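Local coordinates for cellobiose 2-epimerase (Spirochaeta thermophila DSM 6192, PDB 5ZIG), which probably catalyses the reversible epimerization of cellobiose to 4-O-beta-D-glucopyranosyl-D-mannose, at residues G101-V106 with G110-R115. Numbering follows the deposited sequence.
Sequences GFFWSV and GTPLSR
Leu-113 and Ser-114 both lie opposite Ser-105, a classic beta bulge in the short hairpin that joins helices 77-94 and 119-136 of the (alpha/alpha)6 barrel expected for this epimerase family. The backbone of Ser-105 works in both directions: its N reaches Ser-114 O at 3.3 Å, in the carbonyl plane and on a lone pair, while its O accepts Leu-113 N at 2.9 Å. The second residue of the bulge is served by a side chain, Ser-114 N donating to Ser-105 OG at 3.2 Å with an N-H...O angle of 151°. Trp-104 N adds a weak bond to Ser-114 O, giving that carbonyl two donors. Beside the bulge, Pro-112 CB sits over one face of the Phe-103 ring, a CH-pi contact 4.1 Å from the centroid, and the ring runs alongside Arg-115, its plane 78° from that of the guanidinium. Phe-103 CG stands anti to its carbonyl carbon, beside the backbone N (chi1 -59°), which brings CD1 to 3.5 Å from Arg-115 CA. With an alanine at Phe-103 the ring is gone, which would probably open a gap beside Pro-112 and leave the Arg-115 chain freer to turn. From the outer shell, Glu-170 touches Phe-103 and forms a salt bridge with Arg-115 NH1, and strand 55-56 pairs with 105-106. Pro-112 CB also covers one face of the guanidinium, 3.7 Å above its plane and over its centre.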
ATOM      1  N   GLY A 101      11.382  17.585   1.367  1.00 23.89           N
ATOM      2  CA  GLY A 101      10.653  16.511   0.707  1.00 29.51           C
ATOM      3  C   GLY A 101      11.602  15.632  -0.100  1.00 27.28           C
ATOM      4  O   GLY A 101      12.827  15.757  -0.047  1.00 28.60           O
ATOM      5  N   PHE A 102      11.005  14.739  -0.882  1.00 30.95           N
ATOM      6  CA  PHE A 102      11.750  13.718  -1.602  1.00 29.19           C
ATOM      7  C   PHE A 102      11.454  13.797  -3.093  1.00 27.50           C
ATOM      8  O   PHE A 102      10.296  13.966  -3.498  1.00 23.45           O
ATOM      9  CB  PHE A 102      11.423  12.303  -1.040  1.00 26.79           C
ATOM     10  CG  PHE A 102      11.832  12.137   0.404  1.00 22.76           C
ATOM     11  CD1 PHE A 102      11.018  12.604   1.423  1.00 21.63           C
ATOM     12  CD2 PHE A 102      13.051  11.592   0.733  1.00 22.23           C
ATOM     13  CE1 PHE A 102      11.408  12.502   2.731  1.00 23.43           C
ATOM     14  CE2 PHE A 102      13.446  11.505   2.036  1.00 19.94           C
ATOM     15  CZ  PHE A 102      12.616  11.955   3.040  1.00 19.86           C
ATOM     16  N   PHE A 103      12.515  13.706  -3.900  1.00 20.93           N
ATOM     17  CA  PHE A 103      12.370  13.592  -5.348  1.00 22.44           C
ATOM     18  C   PHE A 103      11.627  12.311  -5.741  1.00 24.87           C
ATOM     19  O   PHE A 103      11.678  11.295  -5.047  1.00 26.12           O
ATOM     20  CB  PHE A 103      13.741  13.577  -6.030  1.00 25.68           C
ATOM     21  CG  PHE A 103      14.579  14.777  -5.763  1.00 25.67           C
ATOM     22  CD1 PHE A 103      14.151  16.036  -6.153  1.00 20.68           C
ATOM     23  CD2 PHE A 103      15.822  14.649  -5.159  1.00 21.62           C
ATOM     24  CE1 PHE A 103      14.945  17.146  -5.915  1.00 31.20           C
ATOM     25  CE2 PHE A 103      16.617  15.757  -4.921  1.00 20.64           C
ATOM     26  CZ  PHE A 103      16.180  16.999  -5.298  1.00 24.78           C
ATOM     27  N   TRP A 104      10.981  12.357  -6.909  1.00 30.61           N
ATOM     28  CA  TRP A 104      10.225  11.223  -7.436  1.00 26.14           C
ATOM     29  C   TRP A 104      11.141  10.075  -7.873  1.00 33.34           C
ATOM     30  O   TRP A 104      10.830   8.898  -7.638  1.00 26.75           O
ATOM     31  CB  TRP A 104       9.357  11.707  -8.608  1.00 28.63           C
ATOM     32  CG  TRP A 104       8.577  10.635  -9.252  1.00 27.67           C
ATOM     33  CD1 TRP A 104       8.709  10.198 -10.535  1.00 30.95           C
ATOM     34  CD2 TRP A 104       7.496   9.895  -8.680  1.00 24.77           C
ATOM     35  NE1 TRP A 104       7.806   9.197 -10.784  1.00 20.98           N
ATOM     36  CE2 TRP A 104       7.045   8.997  -9.668  1.00 20.84           C
ATOM     37  CE3 TRP A 104       6.888   9.878  -7.410  1.00 23.59           C
ATOM     38  CZ2 TRP A 104       6.014   8.085  -9.443  1.00 27.48           C
ATOM     39  CZ3 TRP A 104       5.848   8.980  -7.190  1.00 33.82           C
ATOM     40  CH2 TRP A 104       5.430   8.079  -8.213  1.00 25.83           C
ATOM     41  N   SER A 105      12.262  10.400  -8.509  1.00 30.82           N
ATOM     42  CA  SER A 105      13.161   9.341  -8.946  1.00 23.81           C
ATOM     43  C   SER A 105      14.552   9.934  -9.065  1.00 28.37           C
ATOM     44  O   SER A 105      14.715  11.142  -9.243  1.00 27.95           O
ATOM     45  CB  SER A 105      12.729   8.736 -10.283  1.00 21.86           C
ATOM     46  OG  SER A 105      12.606   9.742 -11.275  1.00 26.34           O
ATOM     47  N   VAL A 106      15.552   9.065  -8.955  1.00 25.85           N
ATOM     48  CA  VAL A 106      16.931   9.446  -9.187  1.00 22.61           C
ATOM     49  C   VAL A 106      17.577   8.409 -10.086  1.00 25.16           C
ATOM     50  O   VAL A 106      17.042   7.322 -10.308  1.00 35.53           O
ATOM     51  CB  VAL A 106      17.727   9.646  -7.875  1.00 26.14           C
ATOM     52  CG1 VAL A 106      16.992  10.608  -6.905  1.00 24.27           C
ATOM     53  CG2 VAL A 106      17.994   8.313  -7.201  1.00 30.18           C
ATOM     54  N   GLY A 110      22.132   7.999  -7.780  1.00 35.62           N
ATOM     55  CA  GLY A 110      21.459   8.903  -6.876  1.00 39.34           C
ATOM     56  C   GLY A 110      21.308  10.326  -7.371  1.00 40.46           C
ATOM     57  O   GLY A 110      20.689  11.138  -6.675  1.00 28.22           O
ATOM     58  N   THR A 111      21.852  10.652  -8.537  1.00 40.70           N
ATOM     59  CA  THR A 111      21.603  11.945  -9.155  1.00 41.11           C
ATOM     60  C   THR A 111      20.103  12.136  -9.365  1.00 37.62           C
ATOM     61  O   THR A 111      19.447  11.235  -9.906  1.00 30.03           O
ATOM     62  CB  THR A 111      22.322  12.019 -10.503  1.00 34.45           C
ATOM     63  OG1 THR A 111      23.742  12.020 -10.296  1.00 31.85           O
ATOM     64  CG2 THR A 111      21.886  13.261 -11.258  1.00 40.65           C
ATOM     65  N   PRO A 112      19.524  13.278  -8.979  1.00 30.41           N
ATOM     66  CA  PRO A 112      18.080  13.448  -9.185  1.00 31.21           C
ATOM     67  C   PRO A 112      17.724  13.233 -10.649  1.00 29.42           C
ATOM     68  O   PRO A 112      18.423  13.703 -11.548  1.00 33.09           O
ATOM     69  CB  PRO A 112      17.812  14.888  -8.733  1.00 22.74           C
ATOM     70  CG  PRO A 112      18.896  15.186  -7.783  1.00 24.04           C
ATOM     71  CD  PRO A 112      20.113  14.442  -8.292  1.00 28.29           C
ATOM     72  N   LEU A 113      16.659  12.457 -10.880  1.00 21.22           N
ATOM     73  CA  LEU A 113      16.075  12.317 -12.210  1.00 31.66           C
ATOM     74  C   LEU A 113      14.821  13.183 -12.275  1.00 33.69           C
ATOM     75  O   LEU A 113      14.886  14.339 -12.701  1.00 40.53           O
ATOM     76  CB  LEU A 113      15.764  10.842 -12.540  1.00 26.53           C
ATOM     77  CG  LEU A 113      15.195  10.584 -13.943  1.00 27.88           C
ATOM     78  CD1 LEU A 113      15.762  11.549 -14.964  1.00 34.44           C
ATOM     79  CD2 LEU A 113      15.508   9.178 -14.394  1.00 29.18           C
ATOM     80  N   SER A 114      13.683  12.648 -11.841  1.00 25.89           N
ATOM     81  CA  SER A 114      12.456  13.433 -11.772  1.00 29.43           C
ATOM     82  C   SER A 114      12.420  14.166 -10.425  1.00 29.02           C
ATOM     83  O   SER A 114      12.363  13.545  -9.359  1.00 25.86           O
ATOM     84  CB  SER A 114      11.236  12.544 -11.970  1.00 24.50           C
ATOM     85  OG  SER A 114      10.045  13.224 -11.619  1.00 33.29           O
ATOM     86  N   ARG A 115      12.474  15.494 -10.475  1.00 27.94           N
ATOM     87  CA  ARG A 115      12.563  16.321  -9.271  1.00 23.22           C
ATOM     88  C   ARG A 115      11.208  16.750  -8.744  1.00 20.89           C
ATOM     89  O   ARG A 115      11.151  17.447  -7.732  1.00 36.51           O
ATOM     90  CB  ARG A 115      13.478  17.555  -9.489  1.00 30.92           C
ATOM     91  CG  ARG A 115      14.866  17.287 -10.152  1.00 34.22           C
ATOM     92  CD  ARG A 115      15.708  18.599 -10.452  1.00 25.09           C
ATOM     93  NE  ARG A 115      17.146  18.319 -10.532  1.00 26.47           N
ATOM     94  CZ  ARG A 115      17.999  18.539  -9.538  1.00 24.86           C
ATOM     95  NH1 ARG A 115      17.541  18.957  -8.374  1.00 25.58           N
ATOM     96  NH2 ARG A 115      19.298  18.287  -9.694  1.00 30.24           N
TER